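Local coordinates for outer membrane protein TP0453 (Treponema pallidum, PDB 3K8G) that alters membrane permeability at acidic pH and might be involved in ligand transport as an outer membrane-associated protein, at residues A[13-18]-A[131-136]; A[189-194]-A[202-207]; A[74-79]-A[110-115]. One frame throughout, in Å; residues are numbered along the deposited sequence.

Contact 1: A[13-18]-A[131-136]; sequences GVVGSG and SKMLSR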
# COMPACT_ATOMS: atom_id res chain seq x y z
N GLY A 13 -11.41 -2.16 6.20
CA GLY A 13 -12.75 -1.54 6.09
C GLY A 13 -12.67 -0.03 6.22
O GLY A 13 -13.55 0.68 5.73
N VAL A 14 -11.61 0.46 6.87
CA VAL A 14 -11.42 1.91 7.04
C VAL A 14 -10.83 2.59 5.79
O VAL A 14 -11.29 3.66 5.39
CB VAL A 14 -10.54 2.28 8.27
CG1 VAL A 14 -10.33 3.83 8.36
CG2 VAL A 14 -11.12 1.72 9.58
N VAL A 15 -9.82 1.98 5.17
CA VAL A 15 -9.28 2.58 3.93
C VAL A 15 -10.32 2.52 2.78
O VAL A 15 -10.30 3.34 1.87
CB VAL A 15 -7.89 2.00 3.51
CG1 VAL A 15 -6.87 2.23 4.67
CG2 VAL A 15 -7.98 0.49 3.17
N GLY A 16 -11.21 1.54 2.82
CA GLY A 16 -12.38 1.54 1.95
C GLY A 16 -12.38 0.50 0.86
O GLY A 16 -11.34 0.03 0.43
N SER A 17 -13.59 0.19 0.40
CA SER A 17 -13.88 -0.64 -0.77
C SER A 17 -13.65 0.06 -2.10
O SER A 17 -13.78 1.26 -2.19
CB SER A 17 -15.40 -1.00 -0.74
OG SER A 17 -15.53 -2.03 0.17
N GLY A 18 -13.46 -0.74 -3.14
CA GLY A 18 -13.44 -0.27 -4.53
C GLY A 18 -12.08 0.27 -4.98
O GLY A 18 -12.02 0.97 -5.99
N SER A 131 -13.39 13.26 7.32
CA SER A 131 -14.54 12.81 8.14
C SER A 131 -15.30 11.63 7.53
O SER A 131 -15.90 10.82 8.27
CB SER A 131 -15.51 13.96 8.52
OG SER A 131 -16.53 14.08 7.59
N LYS A 132 -15.24 11.48 6.20
CA LYS A 132 -15.85 10.32 5.56
C LYS A 132 -15.05 9.04 5.83
O LYS A 132 -15.64 7.98 6.11
CB LYS A 132 -16.07 10.56 4.06
CG LYS A 132 -16.77 9.42 3.37
CD LYS A 132 -17.21 9.81 1.94
CE LYS A 132 -18.04 8.67 1.34
NZ LYS A 132 -18.02 8.75 -0.13
N MET A 133 -13.72 9.14 5.73
CA MET A 133 -12.86 8.01 6.12
C MET A 133 -13.06 7.62 7.58
O MET A 133 -13.23 6.43 7.89
CB MET A 133 -11.41 8.32 5.90
CG MET A 133 -10.50 7.14 6.27
SD MET A 133 -8.84 7.45 5.65
CE MET A 133 -8.01 5.93 6.30
N LEU A 134 -13.07 8.62 8.46
CA LEU A 134 -13.28 8.37 9.89
C LEU A 134 -14.63 7.74 10.21
O LEU A 134 -14.73 6.96 11.15
CB LEU A 134 -13.05 9.63 10.75
CG LEU A 134 -11.61 10.14 10.73
CD1 LEU A 134 -11.49 11.42 11.56
CD2 LEU A 134 -10.61 9.07 11.23
N SER A 135 -15.67 8.04 9.42
CA SER A 135 -16.99 7.42 9.63
C SER A 135 -16.93 5.86 9.50
O SER A 135 -17.80 5.14 10.03
CB SER A 135 -18.03 7.96 8.67
OG SER A 135 -17.83 7.44 7.36
N ARG A 136 -15.92 5.37 8.78
CA ARG A 136 -15.73 3.94 8.60
C ARG A 136 -15.10 3.26 9.83
O ARG A 136 -14.99 2.04 9.88
CB ARG A 136 -14.98 3.64 7.29
CG ARG A 136 -15.84 4.06 6.03
CD ARG A 136 -15.30 3.45 4.68
NE ARG A 136 -13.98 3.98 4.40
CZ ARG A 136 -13.76 5.07 3.66
NH1 ARG A 136 -14.80 5.70 3.11
NH2 ARG A 136 -12.50 5.50 3.45

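Contact 2: A[189-194]-A[202-207]; sequences MELYLT and YTLSLQ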
# COMPACT_ATOMS: atom_id res chain seq x y z
N MET A 189 -3.54 -9.30 -9.86
CA MET A 189 -2.25 -9.79 -9.47
C MET A 189 -2.17 -9.76 -7.95
O MET A 189 -2.53 -8.75 -7.34
CB MET A 189 -1.11 -8.93 -10.05
CG MET A 189 0.30 -9.26 -9.45
SD MET A 189 1.67 -8.12 -9.93
CE MET A 189 1.67 -8.40 -11.67
N GLU A 190 -1.67 -10.84 -7.35
CA GLU A 190 -1.28 -10.82 -5.92
C GLU A 190 0.26 -10.76 -5.91
O GLU A 190 0.89 -11.49 -6.66
CB GLU A 190 -1.66 -12.15 -5.26
CG GLU A 190 -3.13 -12.41 -5.12
CD GLU A 190 -3.36 -13.79 -4.49
OE1 GLU A 190 -2.82 -14.06 -3.41
OE2 GLU A 190 -4.11 -14.59 -5.07
N LEU A 191 0.84 -9.96 -5.04
CA LEU A 191 2.29 -9.80 -5.00
C LEU A 191 2.76 -9.75 -3.57
O LEU A 191 2.26 -8.92 -2.79
CB LEU A 191 2.69 -8.49 -5.73
CG LEU A 191 4.13 -8.03 -5.71
CD1 LEU A 191 5.02 -9.07 -6.43
CD2 LEU A 191 4.24 -6.65 -6.36
N TYR A 192 3.75 -10.59 -3.23
CA TYR A 192 4.26 -10.70 -1.84
C TYR A 192 5.77 -10.58 -1.88
O TYR A 192 6.42 -11.33 -2.64
CB TYR A 192 3.82 -12.05 -1.21
CG TYR A 192 2.32 -12.21 -1.32
CD1 TYR A 192 1.47 -11.53 -0.43
CD2 TYR A 192 1.74 -12.99 -2.32
CE1 TYR A 192 0.05 -11.64 -0.55
CE2 TYR A 192 0.32 -13.10 -2.44
CZ TYR A 192 -0.49 -12.41 -1.55
OH TYR A 192 -1.88 -12.49 -1.66
N LEU A 193 6.32 -9.61 -1.14
CA LEU A 193 7.75 -9.26 -1.21
C LEU A 193 8.40 -9.30 0.15
O LEU A 193 7.76 -9.01 1.16
CB LEU A 193 7.96 -7.86 -1.83
CG LEU A 193 7.12 -7.48 -3.07
CD1 LEU A 193 5.90 -6.62 -2.72
CD2 LEU A 193 7.95 -6.79 -4.18
N THR A 194 9.70 -9.63 0.19
CA THR A 194 10.40 -9.62 1.47
C THR A 194 11.84 -9.11 1.23
O THR A 194 12.46 -9.41 0.21
CB THR A 194 10.35 -11.03 2.14
OG1 THR A 194 10.68 -10.93 3.53
CG2 THR A 194 11.28 -12.00 1.46
N TYR A 202 10.43 -11.73 -4.36
CA TYR A 202 8.94 -11.77 -4.42
C TYR A 202 8.35 -13.02 -5.02
O TYR A 202 9.04 -13.77 -5.73
CB TYR A 202 8.37 -10.51 -5.10
CG TYR A 202 8.75 -10.38 -6.54
CD1 TYR A 202 9.82 -9.56 -6.91
CD2 TYR A 202 8.05 -11.06 -7.54
CE1 TYR A 202 10.20 -9.43 -8.23
CE2 TYR A 202 8.43 -10.94 -8.87
CZ TYR A 202 9.49 -10.11 -9.19
OH TYR A 202 9.87 -9.97 -10.50
N THR A 203 7.06 -13.24 -4.72
CA THR A 203 6.27 -14.24 -5.41
C THR A 203 5.05 -13.49 -5.84
O THR A 203 4.54 -12.63 -5.10
CB THR A 203 5.74 -15.37 -4.48
OG1 THR A 203 6.78 -15.90 -3.68
CG2 THR A 203 5.16 -16.51 -5.31
N LEU A 204 4.54 -13.85 -7.00
CA LEU A 204 3.28 -13.27 -7.46
C LEU A 204 2.45 -14.31 -8.17
O LEU A 204 2.96 -15.35 -8.65
CB LEU A 204 3.51 -12.02 -8.33
CG LEU A 204 4.18 -12.14 -9.71
CD1 LEU A 204 3.17 -12.57 -10.81
CD2 LEU A 204 4.82 -10.81 -10.10
N SER A 205 1.15 -14.04 -8.19
CA SER A 205 0.23 -14.81 -8.96
C SER A 205 -0.51 -13.81 -9.84
O SER A 205 -0.92 -12.74 -9.37
CB SER A 205 -0.72 -15.52 -8.00
OG SER A 205 -1.64 -16.31 -8.72
N LEU A 206 -0.70 -14.15 -11.10
CA LEU A 206 -1.36 -13.26 -12.04
C LEU A 206 -2.46 -14.05 -12.74
O LEU A 206 -2.22 -15.14 -13.29
CB LEU A 206 -0.34 -12.71 -13.06
CG LEU A 206 -0.81 -11.90 -14.27
CD1 LEU A 206 -1.41 -10.55 -13.84
CD2 LEU A 206 0.41 -11.68 -15.19
N GLN A 207 -3.67 -13.50 -12.72
CA GLN A 207 -4.82 -14.14 -13.31
C GLN A 207 -4.69 -14.03 -14.83
O GLN A 207 -4.49 -12.93 -15.38
CB GLN A 207 -6.12 -13.48 -12.76
CG GLN A 207 -7.38 -14.35 -12.90
CD GLN A 207 -7.44 -15.52 -11.89
OE1 GLN A 207 -7.32 -15.33 -10.67
NE2 GLN A 207 -7.64 -16.71 -12.40
O HOH W 1 -3.95 -15.23 -7.71

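Contact 3: A[74-79]-A[110-115]; sequences GSYPYA and VSIPAP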
# COMPACT_ATOMS: atom_id res chain seq x y z
N GLY A 74 -0.07 1.94 15.57
CA GLY A 74 1.18 2.30 16.22
C GLY A 74 0.94 2.87 17.61
O GLY A 74 -0.06 2.56 18.26
N SER A 75 1.86 3.71 18.03
CA SER A 75 1.81 4.34 19.37
C SER A 75 1.98 5.83 19.13
O SER A 75 3.05 6.28 18.72
CB SER A 75 2.94 3.79 20.24
OG SER A 75 2.85 4.31 21.57
N TYR A 76 0.90 6.57 19.28
CA TYR A 76 0.90 7.99 18.95
C TYR A 76 0.44 8.83 20.16
O TYR A 76 -0.62 9.46 20.12
CB TYR A 76 0.00 8.25 17.75
CG TYR A 76 0.23 7.31 16.56
CD1 TYR A 76 1.40 7.35 15.83
CD2 TYR A 76 -0.75 6.39 16.18
CE1 TYR A 76 1.61 6.52 14.75
CE2 TYR A 76 -0.56 5.56 15.09
CZ TYR A 76 0.61 5.63 14.38
OH TYR A 76 0.83 4.82 13.29
N PRO A 77 1.26 8.83 21.24
CA PRO A 77 0.94 9.60 22.46
C PRO A 77 0.82 11.10 22.22
O PRO A 77 1.38 11.62 21.26
CB PRO A 77 2.13 9.31 23.40
CG PRO A 77 2.86 8.19 22.83
CD PRO A 77 2.57 8.17 21.33
N TYR A 78 0.12 11.78 23.11
CA TYR A 78 -0.07 13.24 23.02
C TYR A 78 1.25 14.01 22.91
O TYR A 78 1.33 14.99 22.18
CB TYR A 78 -0.85 13.74 24.24
CG TYR A 78 -1.08 15.24 24.26
CD1 TYR A 78 -0.47 16.05 25.22
CD2 TYR A 78 -1.92 15.84 23.31
CE1 TYR A 78 -0.69 17.43 25.23
CE2 TYR A 78 -2.14 17.20 23.32
CZ TYR A 78 -1.53 18.00 24.27
OH TYR A 78 -1.77 19.35 24.26
N ALA A 79 2.28 13.55 23.62
CA ALA A 79 3.58 14.23 23.67
C ALA A 79 4.24 14.17 22.31
O ALA A 79 5.06 15.03 21.96
CB ALA A 79 4.47 13.59 24.74
N VAL A 110 -4.35 14.36 7.73
CA VAL A 110 -3.94 13.41 8.74
C VAL A 110 -4.83 13.56 9.94
O VAL A 110 -5.13 14.69 10.38
CB VAL A 110 -2.44 13.54 9.15
CG1 VAL A 110 -2.05 12.44 10.17
CG2 VAL A 110 -1.50 13.53 7.94
N SER A 111 -5.20 12.41 10.50
CA SER A 111 -5.88 12.37 11.78
C SER A 111 -5.26 11.31 12.64
O SER A 111 -4.78 10.29 12.13
CB SER A 111 -7.36 11.95 11.58
OG SER A 111 -8.02 12.24 12.79
N ILE A 112 -5.27 11.53 13.95
CA ILE A 112 -4.84 10.51 14.90
C ILE A 112 -6.05 10.29 15.81
O ILE A 112 -6.15 10.87 16.89
CB ILE A 112 -3.60 10.91 15.75
CG1 ILE A 112 -2.47 11.50 14.89
CG2 ILE A 112 -3.10 9.72 16.59
CD1 ILE A 112 -1.83 10.53 13.96
N PRO A 113 -7.01 9.46 15.36
CA PRO A 113 -8.29 9.46 16.07
C PRO A 113 -8.28 8.72 17.41
O PRO A 113 -9.28 8.78 18.13
CB PRO A 113 -9.26 8.81 15.07
CG PRO A 113 -8.42 8.11 14.08
CD PRO A 113 -7.01 8.59 14.17
N ALA A 114 -7.17 8.06 17.74
CA ALA A 114 -6.99 7.38 19.03
C ALA A 114 -5.50 7.11 19.18
O ALA A 114 -4.79 7.11 18.19
CB ALA A 114 -7.81 6.09 19.13
N PRO A 115 -5.02 6.88 20.42
CA PRO A 115 -3.56 6.88 20.56
C PRO A 115 -2.82 5.75 19.82
O PRO A 115 -1.61 5.82 19.68
CB PRO A 115 -3.36 6.81 22.09
CG PRO A 115 -4.68 7.37 22.67
CD PRO A 115 -5.70 6.75 21.72
O HOH W 2 0.35 5.66 22.45

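Contact 1: A[13-18]-A[131-136]
The Arg136 guanidinium lies between Gly16 CA over one face and its own helix neighbour Met133 CA over the other, the latter 3.6 Å above the plane near the rim. At its edge sit Gly13 O and Val14 O. Val14 O is gripped side-on by two nitrogens, 2.9 Å from Arg136 NE and 2.9 Å from Arg136 NH2. Both bonds are bent (146° and 141° at the hydrogen), because one oxygen must serve both. NE comes from above the carbonyl plane, while NH2 is only moderately tilted from it. Glycine suits position 16: the chain leaves the helix there with positive phi, at angles that leave no room for a side chain beside Val15 O and Arg136 NH2. The extended Met133 carries CE across to Val14 CG1 at 3.7 Å, apolar groups suited to a buried place beside strands 117-123 and 67-74. The contact thus joins helices 11-15 and 130-135, both inferred to be amphipathic. NH2 also forms a salt bridge with Glu128, and Arg69 bonds to Val15 O close by. Two arginines therefore meet carbonyl oxygens at a buried helix end, where Glu128 would be expected to ease the gathering of positive charge.

Contact 2: A[189-194]-A[202-207]
Glu190 pairs with Ser205, and Tyr192 with Thr203, through reciprocal backbone hydrogen bonds that join two antiparallel strands. Each of these hydrogen-bonded pairs has N-H to O=C in both directions: Glu190 N lies 2.9 Å from Ser205 O, and Tyr192 N lies 2.9 Å from Thr203 O. Carbonyls of these pairs are also met by CA-H groups of the non-hydrogen-bonded residues: Leu204 CA comes within 3.1 Å of Glu190 O, which already accepts from Ser205 N.

One face is apolar. Leu191 sends CD1 between two partners, 3.8 Å from Tyr202 CD2 and 3.8 Å from Leu204 CB. Leu193 CG packs on Tyr202 CB, and Met189 brings its sulfur SD to within 4.1 Å of Leu204 CD2. Tyr202 and Leu204 both hold CG between the backbone N and the carbonyl carbon (chi1 64° and 67°), which directs the groups beyond it; the strand pairing itself brings their CB atoms beside Tyr192 O and Glu190 O. Leucines and a methionine suit this face because a helix packs over it.

The other face is polar. Tyr192 OH donates to Glu190 OE1 at 2.5 Å, meeting the carboxylate on its anti side and in the plane of the ring. Glu190 OE2 accepts a hydrogen bond from a water that lies 2.7 Å from Ser205 OG, so the acid links a tyrosine of its own strand to a serine of the next. Outside the pair, Arg235 bonds to Ser205 OG and Arg148 makes a cation-pi contact with Tyr192.

The strands form the beta hairpin 189-196/199-207 in the half-barrel. Strand 162-166 flanks it beside 189-196 and strand 235-244 beside 199-207, while helix 169-176 packs Phe172, Ile173 and Leu176 against the apolar face.

Contact 3: A[74-79]-A[110-115]
Tyr76 N donates to Pro115 O at 2.7 Å, almost in line with the C=O bond and with an N-H...O angle of 155°. The same oxygen receives a second, weak bond from a water 3.4 Å away. That water also lies 3.0 Å from Ser75 OG, so a loop serine is linked only loosely to the carbonyl through solvent. Proline has no backbone N-H to satisfy and its ring restricts phi (-65°), which suits a bend that presents its carbonyl to Tyr76 N.

The Tyr76 side chain extends this grip into an apolar contact. Its CB rests 3.6 Å from Ile112 CG2, and the two side chains cross at about a right angle. With CG anti to its own carbonyl carbon (chi1 -48°), the ring swings back over Gly74, whose carbonyl carbon C lies 4.0 Å above one ring face, toward the rim. Lacking a side chain, Gly74 leaves room for the phenol close to its backbone. The beta-branched Ile112 offers a methyl directly at the backbone's side, well placed to meet the root of the tyrosine rather than the far end of its ring.

The hydroxyl reaches beyond both segments: Tyr76 OH hydrogen-bonds to Thr54 OG1 and more weakly to Ser118 OG. A molecule of MPD, probably from the crystallisation liquor, lies near the tyrosine.

The contact ties the loop after strand 67-74 to strand 108-114, through Ile112, and to Pro115 just beyond it. Strand 117-123 runs between these two strands, with Ser118 against Ile112; Ile50 of helix 45-52 touches Tyr76, and Pro77 takes the N-cap position of helix 78-81.

In the fold
Contacts 1 and 2 are buried, whereas contact 3 lies at the surface. Contact 2 is regular sheet pairing within a hairpin, polar on one face and apolar on the other; contact 1 joins two helices through a charged side chain on a backbone oxygen, and contact 3 joins a loop to the end region of a strand with a single direct hydrogen bond. Contacts 2 and 3 both involve strands of the half-barrel, their centres about 32 Å apart. Contact 3 is nested in the chain loop that contact 1 closes, and they touch: Leu134 of 131-136 packs on Pro113 and Ser111. Contact 2 stands across the chain's centre from both.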